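Local coordinates for protein phosphodiesterase (Salpingoeca rosetta, PDB 7D7P) that is a phosphodiesterase-family protein with an all-helical fold of the HD clan, carrying a zinc ion and a magnesium ion, at residues W109-M114 / T258-N263; E269-W274 / K310-F315; E231-G236 / S328-K333; R207-N212 / Q247-L252; N155-N160 / E287-M292. All blocks are in the same frame, centred on the assembly; numbering follows the deposited sequence.

Interaction 1. Residues W109-M114 / T258-N263. With ZN (zinc ion), chain G.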
# COMPACT_ATOMS: atom_id res chain seq x y z
N TRP A 109 8.20 29.99 8.26
CA TRP A 109 9.58 30.23 7.85
C TRP A 109 10.45 28.99 8.06
O TRP A 109 11.40 28.77 7.30
CB TRP A 109 10.15 31.42 8.62
CG TRP A 109 11.66 31.53 8.63
CD1 TRP A 109 12.48 31.35 9.71
CD2 TRP A 109 12.51 31.87 7.54
NE1 TRP A 109 13.79 31.56 9.35
CE2 TRP A 109 13.83 31.88 8.02
CE3 TRP A 109 12.29 32.18 6.19
CZ2 TRP A 109 14.93 32.17 7.21
CZ3 TRP A 109 13.37 32.47 5.38
CH2 TRP A 109 14.68 32.46 5.90
N ARG A 110 10.15 28.19 9.08
CA ARG A 110 10.95 26.99 9.31
C ARG A 110 10.68 25.92 8.26
O ARG A 110 11.59 25.15 7.92
CB ARG A 110 10.69 26.46 10.72
CG ARG A 110 11.50 27.21 11.77
CD ARG A 110 11.11 26.84 13.19
NE ARG A 110 12.09 27.34 14.16
CZ ARG A 110 12.15 28.60 14.58
NH1 ARG A 110 11.29 29.50 14.12
NH2 ARG A 110 13.08 28.96 15.45
N HIS A 111 9.46 25.86 7.73
CA HIS A 111 9.19 24.97 6.60
C HIS A 111 10.00 25.38 5.37
O HIS A 111 10.51 24.53 4.64
CB HIS A 111 7.70 24.95 6.28
CG HIS A 111 7.36 24.24 5.01
ND1 HIS A 111 7.68 22.92 4.80
CD2 HIS A 111 6.72 24.66 3.89
CE1 HIS A 111 7.26 22.55 3.60
NE2 HIS A 111 6.67 23.59 3.03
N ALA A 112 10.11 26.69 5.13
CA ALA A 112 10.90 27.17 4.00
C ALA A 112 12.36 26.76 4.14
O ALA A 112 12.99 26.33 3.16
CB ALA A 112 10.78 28.69 3.88
N VAL A 113 12.93 26.90 5.34
CA VAL A 113 14.32 26.51 5.55
C VAL A 113 14.49 25.01 5.38
O VAL A 113 15.50 24.53 4.85
CB VAL A 113 14.81 26.99 6.92
CG1 VAL A 113 16.26 26.58 7.16
CG2 VAL A 113 14.65 28.50 7.04
N MET A 114 13.50 24.23 5.84
CA MET A 114 13.53 22.78 5.65
C MET A 114 13.58 22.42 4.17
O MET A 114 14.31 21.50 3.78
CB MET A 114 12.31 22.14 6.31
CG MET A 114 12.40 22.03 7.82
SD MET A 114 13.49 20.70 8.33
CE MET A 114 12.37 19.31 8.36
N THR A 258 10.05 16.95 -4.37
CA THR A 258 10.52 15.98 -3.40
C THR A 258 10.90 16.65 -2.08
O THR A 258 10.54 16.16 -1.00
CB THR A 258 11.72 15.21 -3.96
OG1 THR A 258 11.38 14.61 -5.21
CG2 THR A 258 12.16 14.12 -2.99
N ALA A 259 11.62 17.77 -2.14
CA ALA A 259 12.03 18.45 -0.92
C ALA A 259 10.84 19.07 -0.20
O ALA A 259 10.87 19.20 1.03
CB ALA A 259 13.08 19.51 -1.23
N ASP A 260 9.80 19.47 -0.94
CA ASP A 260 8.61 20.03 -0.31
C ASP A 260 7.94 19.00 0.60
O ASP A 260 7.45 19.35 1.68
CB ASP A 260 7.64 20.52 -1.38
CG ASP A 260 6.56 21.43 -0.81
OD1 ASP A 260 6.72 21.90 0.33
OD2 ASP A 260 5.54 21.66 -1.50
N LEU A 261 7.92 17.74 0.18
CA LEU A 261 7.32 16.66 0.97
C LEU A 261 8.38 16.01 1.85
O LEU A 261 8.69 14.82 1.74
CB LEU A 261 6.65 15.65 0.05
CG LEU A 261 5.64 16.18 -0.96
CD1 LEU A 261 5.07 15.05 -1.81
CD2 LEU A 261 4.52 16.94 -0.25
N HIS A 262 8.96 16.81 2.75
CA HIS A 262 10.07 16.36 3.58
C HIS A 262 9.64 15.56 4.80
O HIS A 262 10.48 14.89 5.41
CB HIS A 262 10.92 17.55 4.02
CG HIS A 262 10.15 18.61 4.76
ND1 HIS A 262 9.66 18.43 6.03
CD2 HIS A 262 9.79 19.86 4.39
CE1 HIS A 262 9.03 19.52 6.42
NE2 HIS A 262 9.10 20.41 5.45
N ASN A 263 8.35 15.59 5.17
CA ASN A 263 7.91 14.92 6.39
C ASN A 263 8.23 13.43 6.41
O ASN A 263 8.83 12.97 7.40
CB ASN A 263 6.41 15.16 6.59
CG ASN A 263 6.12 16.52 7.20
OD1 ASN A 263 6.97 17.40 7.22
ND2 ASN A 263 4.90 16.69 7.70
ZN ZN G . 5.77 23.85 0.98
O HOH W 1 4.41 23.93 -1.11
O HOH W 2 3.90 22.61 1.78
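Met114 and His262 mark the closest backbone approach, their CA atoms 7.6 Å apart, where the first turns of helix 109-126 meet the end of helix 245-260 and the inverse gamma turn centred on Leu261. Zinc joins the segments through His111 NE2 at 2.2 Å and Asp260 OD1 at 2.3 Å. These two ligand atoms share the ion and are not hydrogen-bonded to each other. The other imidazole nitrogen is the donor: His111 ND1 gives its N-H to His262 NE2 at 3.0 Å, a bent bond (138°) lying near both ring planes. Together with the zinc bond at NE2, this second-shell bond probably restrains the rotation of the His111 ring. The histidines meet rim to rim with planes 46° apart. Met114 CB sits over one face of the His262 ring, 4.0 Å from its centroid, as a CH-pi contact, while the Met114 chain bends at chi2 and chi3 to bring CE within 3.7 Å of His262 ND1. Water 1, on the zinc, is also hydrogen-bonded to Asp260 OD2. His146 and Asp147 complete the protein ligands. Helix 268-291 packs alongside, placing Trp274 against Arg110, Met114 and Asn263, and helix 63-76 meets Trp109, Arg110 and Val113 through Leu66.

Interaction 2. Residues E269-W274 / K310-F315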
# COMPACT_ATOMS: atom_id res chain seq x y z
N GLU A 269 10.35 11.30 14.88
CA GLU A 269 10.01 12.43 15.74
C GLU A 269 9.80 13.70 14.92
O GLU A 269 8.91 14.50 15.22
CB GLU A 269 11.09 12.65 16.79
CG GLU A 269 10.69 13.65 17.87
CD GLU A 269 11.73 13.78 18.97
OE1 GLU A 269 12.72 14.51 18.77
OE2 GLU A 269 11.55 13.16 20.04
N SER A 270 10.60 13.88 13.86
CA SER A 270 10.38 15.00 12.95
C SER A 270 9.11 14.78 12.12
O SER A 270 8.34 15.73 11.90
CB SER A 270 11.60 15.19 12.05
OG SER A 270 11.31 16.05 10.96
N ASN A 271 8.89 13.55 11.67
CA ASN A 271 7.68 13.23 10.91
C ASN A 271 6.42 13.55 11.72
O ASN A 271 5.47 14.14 11.19
CB ASN A 271 7.69 11.75 10.51
CG ASN A 271 6.65 11.41 9.44
OD1 ASN A 271 6.57 10.27 8.99
ND2 ASN A 271 5.86 12.39 9.05
N LYS A 272 6.41 13.20 13.00
CA LYS A 272 5.20 13.34 13.81
C LYS A 272 4.93 14.80 14.16
O LYS A 272 3.77 15.24 14.13
CB LYS A 272 5.31 12.50 15.07
CG LYS A 272 4.01 12.39 15.85
CD LYS A 272 4.23 11.70 17.19
CE LYS A 272 2.90 11.29 17.81
NZ LYS A 272 1.92 12.41 17.77
N ARG A 273 5.96 15.56 14.51
CA ARG A 273 5.75 16.95 14.92
C ARG A 273 5.24 17.80 13.77
O ARG A 273 4.34 18.63 13.95
CB ARG A 273 7.04 17.54 15.49
CG ARG A 273 7.47 16.94 16.82
CD ARG A 273 8.86 17.41 17.22
NE ARG A 273 8.87 18.81 17.64
CZ ARG A 273 9.97 19.50 17.89
NH1 ARG A 273 11.16 18.93 17.77
NH2 ARG A 273 9.89 20.77 18.27
N TRP A 274 5.81 17.62 12.58
CA TRP A 274 5.37 18.41 11.43
C TRP A 274 3.99 17.97 10.95
O TRP A 274 3.17 18.81 10.55
CB TRP A 274 6.39 18.31 10.30
CG TRP A 274 7.62 19.14 10.52
CD1 TRP A 274 8.82 18.72 11.01
CD2 TRP A 274 7.76 20.55 10.26
NE1 TRP A 274 9.71 19.77 11.07
CE2 TRP A 274 9.08 20.90 10.61
CE3 TRP A 274 6.91 21.53 9.77
CZ2 TRP A 274 9.57 22.20 10.48
CZ3 TRP A 274 7.39 22.83 9.64
CH2 TRP A 274 8.70 23.15 10.00
N LYS A 310 -3.78 7.51 10.69
CA LYS A 310 -4.50 6.99 9.53
C LYS A 310 -4.25 7.83 8.29
O LYS A 310 -4.12 7.30 7.18
CB LYS A 310 -6.00 6.92 9.84
N GLY A 311 -4.18 9.16 8.46
CA GLY A 311 -3.90 10.02 7.32
C GLY A 311 -2.49 9.85 6.79
O GLY A 311 -2.26 9.92 5.58
N GLU A 312 -1.52 9.64 7.69
CA GLU A 312 -0.14 9.47 7.26
C GLU A 312 0.06 8.15 6.52
O GLU A 312 0.81 8.09 5.53
CB GLU A 312 0.80 9.54 8.46
CG GLU A 312 1.11 10.96 8.93
CD GLU A 312 1.87 11.75 7.89
OE1 GLU A 312 1.34 12.77 7.40
OE2 GLU A 312 3.01 11.36 7.55
N ILE A 313 -0.60 7.09 6.97
CA ILE A 313 -0.49 5.79 6.31
C ILE A 313 -0.99 5.88 4.87
O ILE A 313 -0.36 5.39 3.94
CB ILE A 313 -1.23 4.71 7.10
CG1 ILE A 313 -0.57 4.49 8.46
CG2 ILE A 313 -1.29 3.41 6.31
CD1 ILE A 313 -1.45 3.77 9.46
N GLY A 314 -2.15 6.53 4.68
CA GLY A 314 -2.68 6.67 3.34
C GLY A 314 -1.84 7.59 2.47
O GLY A 314 -1.62 7.31 1.29
N PHE A 315 -1.35 8.69 3.05
CA PHE A 315 -0.53 9.62 2.28
C PHE A 315 0.79 8.99 1.86
O PHE A 315 1.28 9.23 0.75
CB PHE A 315 -0.29 10.89 3.09
CG PHE A 315 0.48 11.95 2.36
CD1 PHE A 315 -0.03 12.53 1.21
CD2 PHE A 315 1.71 12.38 2.83
CE1 PHE A 315 0.68 13.51 0.53
CE2 PHE A 315 2.43 13.36 2.16
CZ PHE A 315 1.91 13.92 1.01
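The amide of Asn271 and the carboxylate of Glu312 stand almost perpendicular, planes 83° apart, so they do not stack; nearby in helix 268-291, Ser270 O lies at the edge of the Trp274 ring, in its plane, and Phe106 and His262 meet that indole edge-to-face. Asn271 ND2 reaches Glu312 OE2 at 3.4 Å with an N-H...O angle of 154°: fairly straight but long, hence a weak hydrogen bond. Asn271 OD1 lies 4.0 Å from the same Glu312 OE2, so the approach is by the nitrogen branch. The side chains come from opposite directions across the gap between helices 268-291 and 305-330. Glu312 gets there by folding at chi2 (-65°). The amide is oriented mainly from elsewhere, because Asn271 OD1 accepts a hydrogen bond from Trp348 NE1 of helix 336-359. Trp348 also packs on Glu312, so three helices converge here. Only 55 Å² is buried between the segments, making this a polar point contact. With OD1 engaged as acceptor, ND2 is left as the donor to the carboxylate; so long a bond would probably stabilise a charge on buried Glu312 only modestly, and says little about its ionisation.

Interaction 3. Residues E231-G236 / S328-K333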
# COMPACT_ATOMS: atom_id res chain seq x y z
N GLU A 231 7.21 6.92 -17.44
CA GLU A 231 7.54 6.70 -18.85
C GLU A 231 9.03 6.85 -19.10
O GLU A 231 9.60 6.12 -19.92
CB GLU A 231 6.74 7.66 -19.74
CG GLU A 231 6.79 7.31 -21.22
CD GLU A 231 6.10 8.34 -22.09
OE1 GLU A 231 6.51 9.52 -22.06
OE2 GLU A 231 5.14 7.97 -22.80
N VAL A 232 9.68 7.79 -18.41
CA VAL A 232 11.12 7.95 -18.55
C VAL A 232 11.85 6.72 -18.02
O VAL A 232 12.83 6.26 -18.61
CB VAL A 232 11.59 9.24 -17.84
CG1 VAL A 232 13.10 9.26 -17.70
CG2 VAL A 232 11.11 10.47 -18.61
N ASN A 233 11.38 6.17 -16.90
CA ASN A 233 12.00 4.97 -16.35
C ASN A 233 11.79 3.76 -17.27
O ASN A 233 12.66 2.88 -17.33
CB ASN A 233 11.44 4.68 -14.96
CG ASN A 233 12.03 5.59 -13.90
OD1 ASN A 233 13.18 6.02 -14.00
ND2 ASN A 233 11.24 5.89 -12.87
N ARG A 234 10.66 3.71 -17.97
CA ARG A 234 10.41 2.61 -18.91
C ARG A 234 11.39 2.64 -20.08
O ARG A 234 11.69 1.58 -20.65
CB ARG A 234 8.98 2.67 -19.44
CG ARG A 234 7.91 2.30 -18.43
CD ARG A 234 6.58 2.04 -19.13
NE ARG A 234 5.44 2.17 -18.22
CZ ARG A 234 4.63 3.22 -18.18
NH1 ARG A 234 4.82 4.24 -19.01
NH2 ARG A 234 3.62 3.25 -17.32
N LEU A 235 11.89 3.82 -20.44
CA LEU A 235 12.79 3.97 -21.58
C LEU A 235 14.26 3.96 -21.17
O LEU A 235 15.12 4.42 -21.94
CB LEU A 235 12.46 5.26 -22.34
CG LEU A 235 11.04 5.36 -22.89
CD1 LEU A 235 10.81 6.71 -23.54
CD2 LEU A 235 10.77 4.23 -23.87
N GLY A 236 14.57 3.45 -19.98
CA GLY A 236 15.94 3.32 -19.52
C GLY A 236 16.39 4.42 -18.57
O GLY A 236 17.36 4.21 -17.83
N SER A 328 13.75 6.76 -7.02
CA SER A 328 14.90 5.90 -6.77
C SER A 328 15.28 5.07 -7.99
O SER A 328 16.43 4.65 -8.09
CB SER A 328 14.63 4.98 -5.58
OG SER A 328 14.45 5.72 -4.39
N GLN A 329 14.34 4.83 -8.90
CA GLN A 329 14.68 4.09 -10.11
C GLN A 329 15.44 4.95 -11.11
O GLN A 329 16.29 4.44 -11.85
CB GLN A 329 13.41 3.52 -10.76
CG GLN A 329 13.68 2.48 -11.84
CD GLN A 329 14.14 1.15 -11.27
OE1 GLN A 329 13.93 0.85 -10.09
NE2 GLN A 329 14.78 0.34 -12.11
N ALA A 330 15.15 6.26 -11.14
CA ALA A 330 15.90 7.17 -12.00
C ALA A 330 17.19 7.64 -11.35
O ALA A 330 18.14 7.98 -12.05
CB ALA A 330 15.03 8.37 -12.38
N PHE A 331 17.24 7.66 -10.02
CA PHE A 331 18.43 8.06 -9.28
C PHE A 331 18.63 7.08 -8.12
O PHE A 331 18.20 7.34 -6.99
CB PHE A 331 18.33 9.49 -8.77
CG PHE A 331 18.04 10.50 -9.85
CD1 PHE A 331 19.05 10.98 -10.66
CD2 PHE A 331 16.75 10.96 -10.05
CE1 PHE A 331 18.79 11.90 -11.65
CE2 PHE A 331 16.48 11.89 -11.05
CZ PHE A 331 17.50 12.36 -11.84
N PRO A 332 19.30 5.95 -8.37
CA PRO A 332 19.44 4.93 -7.32
C PRO A 332 20.19 5.40 -6.08
O PRO A 332 20.06 4.76 -5.03
CB PRO A 332 20.19 3.79 -8.03
CG PRO A 332 19.91 4.01 -9.48
CD PRO A 332 19.84 5.49 -9.66
N LYS A 333 20.95 6.49 -6.17
CA LYS A 333 21.65 7.01 -5.00
C LYS A 333 20.68 7.46 -3.91
O LYS A 333 21.09 7.59 -2.75
CB LYS A 333 22.56 8.17 -5.40
CG LYS A 333 23.63 8.48 -4.37
CD LYS A 333 24.51 9.64 -4.82
CE LYS A 333 25.14 9.36 -6.17
NZ LYS A 333 25.97 10.50 -6.64
O HOH W 3 16.03 4.80 -14.73
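Asn233 and Gln329 meet with their amide planes nearly perpendicular (84°), and the contact is made by the Asn233 amide against the stem of Gln329. Asn233 CG lies beside its own backbone N, opposite the carbonyl carbon (chi1 -76°), and from there the amide reaches across to helix 305-330. Asn233 ND2 passes 3.8 Å from Gln329 CB. On its other branch, Asn233 OD1 comes to 3.4 Å from Ala330 CB and 3.5 Å from Ala330 N, the latter at too poor an angle for a hydrogen bond. Gln329 starts out toward the other helix, then bends at chi2 (73°), so its terminal amide leads away and its CB and CG are left as the touching surface. What ties the Asn233 amide down lies partly outside the segments: Gln326 OE1, one turn before Gln329 in helix 305-330, accepts a hydrogen bond from Asn233 ND2. Water 3 lies 3.2 Å from Asn233 OD1 and 2.9 Å from Gln329 O, placed to donate to either, though with more acceptors in reach than protons the bridge may not be made at both ends. The backbones are closest at Asn233 and Ala330, CA to CA 6.2 Å. This is a surface junction between the C-terminal ends of helices 222-234 and 305-330: the chain leaves helical geometry at Leu235 and at Phe331, and Phe238, in a loop, packs against both Val232 and Ala330.

Interaction 4. Residues R207-N212 / Q247-L252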
# COMPACT_ATOMS: atom_id res chain seq x y z
N ARG A 207 14.73 32.98 -13.91
CA ARG A 207 13.31 33.26 -13.73
C ARG A 207 12.45 32.09 -14.19
O ARG A 207 11.48 31.72 -13.52
CB ARG A 207 12.93 34.54 -14.48
CG ARG A 207 11.45 34.89 -14.46
CD ARG A 207 11.24 36.38 -14.72
NE ARG A 207 9.83 36.71 -14.95
CZ ARG A 207 8.93 36.89 -13.99
NH1 ARG A 207 9.28 36.76 -12.72
NH2 ARG A 207 7.68 37.20 -14.30
N ALA A 208 12.80 31.49 -15.33
CA ALA A 208 12.04 30.35 -15.83
C ALA A 208 12.12 29.16 -14.88
O ALA A 208 11.13 28.45 -14.68
CB ALA A 208 12.54 29.95 -17.22
N VAL A 209 13.29 28.94 -14.28
CA VAL A 209 13.46 27.82 -13.36
C VAL A 209 12.64 28.04 -12.09
O VAL A 209 11.98 27.12 -11.60
CB VAL A 209 14.95 27.60 -13.05
CG1 VAL A 209 15.11 26.68 -11.85
CG2 VAL A 209 15.67 27.03 -14.26
N ILE A 210 12.67 29.26 -11.55
CA ILE A 210 11.94 29.55 -10.31
C ILE A 210 10.44 29.41 -10.54
O ILE A 210 9.73 28.81 -9.73
CB ILE A 210 12.31 30.94 -9.79
CG1 ILE A 210 13.75 30.95 -9.25
CG2 ILE A 210 11.33 31.39 -8.71
CD1 ILE A 210 14.28 32.34 -8.94
N ILE A 211 9.94 29.98 -11.64
CA ILE A 211 8.50 29.92 -11.92
C ILE A 211 8.05 28.47 -12.07
O ILE A 211 7.09 28.04 -11.43
CB ILE A 211 8.17 30.75 -13.18
CG1 ILE A 211 8.31 32.25 -12.89
CG2 ILE A 211 6.75 30.42 -13.67
CD1 ILE A 211 8.26 33.12 -14.14
N ASN A 212 8.74 27.70 -12.92
CA ASN A 212 8.31 26.34 -13.20
C ASN A 212 8.40 25.46 -11.95
O ASN A 212 7.52 24.63 -11.72
CB ASN A 212 9.15 25.74 -14.33
CG ASN A 212 8.68 24.35 -14.73
OD1 ASN A 212 9.23 23.34 -14.28
ND2 ASN A 212 7.66 24.29 -15.57
N GLN A 247 14.27 18.77 -20.34
CA GLN A 247 14.29 17.58 -19.50
C GLN A 247 15.03 17.83 -18.19
O GLN A 247 14.68 17.25 -17.16
CB GLN A 247 14.92 16.42 -20.26
CG GLN A 247 14.73 15.06 -19.62
CD GLN A 247 14.87 13.92 -20.62
OE1 GLN A 247 14.15 13.87 -21.62
NE2 GLN A 247 15.80 13.01 -20.36
N ARG A 248 16.04 18.69 -18.21
CA ARG A 248 16.74 19.04 -16.98
C ARG A 248 15.85 19.89 -16.07
O ARG A 248 15.88 19.73 -14.84
CB ARG A 248 18.04 19.78 -17.29
CG ARG A 248 18.89 20.08 -16.07
CD ARG A 248 20.27 20.62 -16.46
NE ARG A 248 20.20 21.96 -17.04
CZ ARG A 248 20.39 22.23 -18.33
NH1 ARG A 248 20.67 21.25 -19.17
NH2 ARG A 248 20.32 23.48 -18.77
N LEU A 249 15.06 20.79 -16.65
CA LEU A 249 14.13 21.58 -15.85
C LEU A 249 13.07 20.69 -15.20
O LEU A 249 12.67 20.93 -14.05
CB LEU A 249 13.48 22.66 -16.71
CG LEU A 249 12.46 23.56 -15.99
CD1 LEU A 249 13.08 24.20 -14.75
CD2 LEU A 249 11.91 24.62 -16.93
N PHE A 250 12.60 19.67 -15.93
CA PHE A 250 11.65 18.73 -15.35
C PHE A 250 12.23 18.05 -14.11
O PHE A 250 11.54 17.89 -13.10
CB PHE A 250 11.25 17.68 -16.39
CG PHE A 250 10.43 16.55 -15.84
CD1 PHE A 250 9.07 16.72 -15.60
CD2 PHE A 250 11.00 15.32 -15.57
CE1 PHE A 250 8.31 15.68 -15.10
CE2 PHE A 250 10.24 14.28 -15.07
CZ PHE A 250 8.90 14.46 -14.83
N VAL A 251 13.51 17.66 -14.17
CA VAL A 251 14.16 17.02 -13.04
C VAL A 251 14.26 17.98 -11.85
O VAL A 251 14.03 17.59 -10.70
CB VAL A 251 15.54 16.48 -13.45
CG1 VAL A 251 16.36 16.07 -12.23
CG2 VAL A 251 15.39 15.31 -14.42
N LEU A 252 14.60 19.24 -12.12
CA LEU A 252 14.65 20.23 -11.04
C LEU A 252 13.28 20.40 -10.40
O LEU A 252 13.17 20.49 -9.17
CB LEU A 252 15.16 21.57 -11.58
CG LEU A 252 16.54 21.57 -12.24
CD1 LEU A 252 16.91 22.96 -12.70
CD2 LEU A 252 17.59 21.01 -11.29
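Leu249 is the hub: it points at helix 200-215 and touches both Val209 and Asn212. Its CD1 meets Val209 CG2 at 3.9 Å, the two side chains sliding past each other in opposite directions. The CG of Leu249 lies 3.7 Å from Asn212 OD1, and Leu249 CD2 is 3.9 Å from Asn212 CG, so the carbonyl branch of the Asn212 amide packs against the leucine and no polar bond joins the segments. Asn212 brings its amide there with CG trans to the backbone N (chi1 -176°). One turn further on, Leu252 CD1 approaches the other branch of valine, Val209 CG1, at 4.2 Å. The two valine methyls thus face different leucines, both on the same side of Val209. In the next shell, helix 133-145 closes over this group, with Glu135 and Ala138 against Val209 and Met139 against Leu252. Glu135 also forms a salt bridge with Arg248 NE. The backbones are nearest at Val209 and Leu249, CA atoms 6.8 Å apart, and the local axes pass 10.1 Å from each other at a signed crossing angle of -45°. This is plain aliphatic packing within the all-helical phosphodiesterase fold, joining helices 200-215 and 245-260 against helix 133-145.

Interaction 5. Residues N155-N160 / E287-M292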
# COMPACT_ATOMS: atom_id res chain seq x y z
N ASN A 155 -5.65 25.53 -1.79
CA ASN A 155 -6.17 26.11 -3.03
C ASN A 155 -7.67 25.91 -3.15
O ASN A 155 -8.37 26.78 -3.68
CB ASN A 155 -5.46 25.49 -4.23
CG ASN A 155 -4.15 26.18 -4.55
OD1 ASN A 155 -3.98 27.37 -4.31
ND2 ASN A 155 -3.21 25.43 -5.13
N ALA A 156 -8.18 24.77 -2.69
CA ALA A 156 -9.61 24.50 -2.76
C ALA A 156 -10.41 25.54 -1.98
O ALA A 156 -11.51 25.93 -2.39
CB ALA A 156 -9.91 23.09 -2.26
N PHE A 157 -9.87 26.00 -0.85
CA PHE A 157 -10.55 27.04 -0.08
C PHE A 157 -10.67 28.32 -0.89
O PHE A 157 -11.73 28.95 -0.91
CB PHE A 157 -9.81 27.31 1.23
CG PHE A 157 -10.34 28.50 1.98
CD1 PHE A 157 -11.41 28.36 2.85
CD2 PHE A 157 -9.79 29.76 1.79
CE1 PHE A 157 -11.91 29.46 3.53
CE2 PHE A 157 -10.30 30.86 2.46
CZ PHE A 157 -11.35 30.70 3.33
N HIS A 158 -9.58 28.73 -1.55
CA HIS A 158 -9.62 29.96 -2.33
C HIS A 158 -10.62 29.86 -3.47
O HIS A 158 -11.40 30.79 -3.71
CB HIS A 158 -8.23 30.29 -2.86
CG HIS A 158 -7.31 30.86 -1.82
ND1 HIS A 158 -7.33 32.20 -1.47
CD2 HIS A 158 -6.37 30.28 -1.05
CE1 HIS A 158 -6.43 32.41 -0.53
NE2 HIS A 158 -5.83 31.27 -0.26
N ILE A 159 -10.62 28.73 -4.18
CA ILE A 159 -11.54 28.56 -5.30
C ILE A 159 -12.99 28.51 -4.81
O ILE A 159 -13.87 29.15 -5.38
CB ILE A 159 -11.16 27.30 -6.11
CG1 ILE A 159 -9.75 27.46 -6.69
CG2 ILE A 159 -12.17 27.05 -7.22
CD1 ILE A 159 -9.23 26.21 -7.37
N ASN A 160 -13.25 27.74 -3.74
CA ASN A 160 -14.62 27.60 -3.25
C ASN A 160 -15.13 28.91 -2.65
O ASN A 160 -16.31 29.24 -2.80
CB ASN A 160 -14.70 26.47 -2.22
CG ASN A 160 -14.56 25.10 -2.85
OD1 ASN A 160 -14.66 24.95 -4.07
ND2 ASN A 160 -14.32 24.09 -2.02
N GLU A 287 -12.87 24.55 10.22
CA GLU A 287 -13.59 25.45 11.10
C GLU A 287 -13.94 26.76 10.39
O GLU A 287 -15.05 27.28 10.55
CB GLU A 287 -12.76 25.71 12.36
CG GLU A 287 -12.94 27.07 13.00
CD GLU A 287 -11.98 27.29 14.16
OE1 GLU A 287 -11.77 26.35 14.95
OE2 GLU A 287 -11.43 28.41 14.27
N LEU A 288 -13.02 27.28 9.58
CA LEU A 288 -13.31 28.49 8.81
C LEU A 288 -14.30 28.21 7.69
O LEU A 288 -15.13 29.08 7.38
CB LEU A 288 -12.02 29.07 8.23
CG LEU A 288 -12.14 30.36 7.41
CD1 LEU A 288 -12.73 31.48 8.26
CD2 LEU A 288 -10.80 30.78 6.84
N GLU A 289 -14.25 27.02 7.09
CA GLU A 289 -15.15 26.72 5.98
C GLU A 289 -16.59 26.55 6.47
O GLU A 289 -17.54 26.92 5.76
CB GLU A 289 -14.68 25.46 5.25
CG GLU A 289 -13.53 25.71 4.28
CD GLU A 289 -12.84 24.44 3.81
OE1 GLU A 289 -13.03 23.38 4.45
OE2 GLU A 289 -12.10 24.49 2.81
N ALA A 290 -16.77 26.00 7.67
CA ALA A 290 -18.11 25.88 8.23
C ALA A 290 -18.70 27.25 8.56
O ALA A 290 -19.89 27.49 8.32
CB ALA A 290 -18.09 24.99 9.48
N LYS A 291 -17.88 28.16 9.09
CA LYS A 291 -18.34 29.51 9.38
C LYS A 291 -18.69 30.29 8.12
O LYS A 291 -19.47 31.25 8.19
CB LYS A 291 -17.29 30.27 10.18
N MET A 292 -18.12 29.91 6.97
CA MET A 292 -18.39 30.58 5.71
C MET A 292 -19.36 29.80 4.82
O MET A 292 -19.61 30.23 3.69
CB MET A 292 -17.08 30.82 4.95
CG MET A 292 -16.23 31.92 5.55
SD MET A 292 -14.73 32.23 4.61
CE MET A 292 -14.14 33.72 5.41
O HOH W 4 -13.96 24.77 0.76
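Phe157 and Met292 form a Met-aromatic contact where the short helix 155-161 meets the C-terminal end of helix 268-291, at the periphery of the all-helical phosphodiesterase fold. The sulfur approaches obliquely: Met292 SD lies 5.1 Å from the centroid of the Phe157 ring, 73° off its normal, and 3.9 Å from Phe157 CZ. An extended methionine chain beyond CG delivers the sulfur there. Apolar packing is carried by the same end of the ring, where Leu288 CD2 comes to 3.6 Å from Phe157 CZ, the leucine crossing the phenylalanine at about a right angle. Phe157 projects toward the partner helix with CG trans to its backbone N (chi1 172°), which sets the ring among Leu288, Glu289 and Met292; Leu294, in the following loop, also packs on it. At the ring edge, near its plane, the aliphatic part of Glu289 takes over, with CG 3.7 Å from Phe157 CD1. Ring and carboxylate planes differ by just 25°, and the two side chains run past one another in opposite senses. The polar contacts involve the end of Glu289, whose carboxylate is held chiefly by neighbours outside the segments: Gln285 NE2 bonds to OE2 and Ser296 OG to OE1. Water 4 spans the segments, accepting from Asn160 ND2 at 2.9 Å and donating, weakly, to Glu289 OE2 at 2.8 Å.

Overall arrangement
From the N terminus, residues 109-114 open interaction 1, which closes at 258-263. Segment 155-160 opens interaction 5, which crosses interaction 1 and closes at 287-292. Segment 207-212 opens interaction 4, which closes at 247-252, nested inside both. Residues 231-236 open interaction 3 before interaction 4 closes, so interaction 3 crosses interactions 1, 4 and 5; it closes last, at 328-333. Interaction 2 opens after interaction 1, at 269-274, crosses interaction 5, and closes at 310-315, nested inside interaction 3. Helix 245-260 serves interactions 1 and 4, helix 268-291 interactions 2 and 5, helix 305-330 interactions 2 and 3. Interactions 1 and 2 touch through Trp274 and through Asn263 on Asn271; Phe331 meets Val251 between interactions 3 and 4.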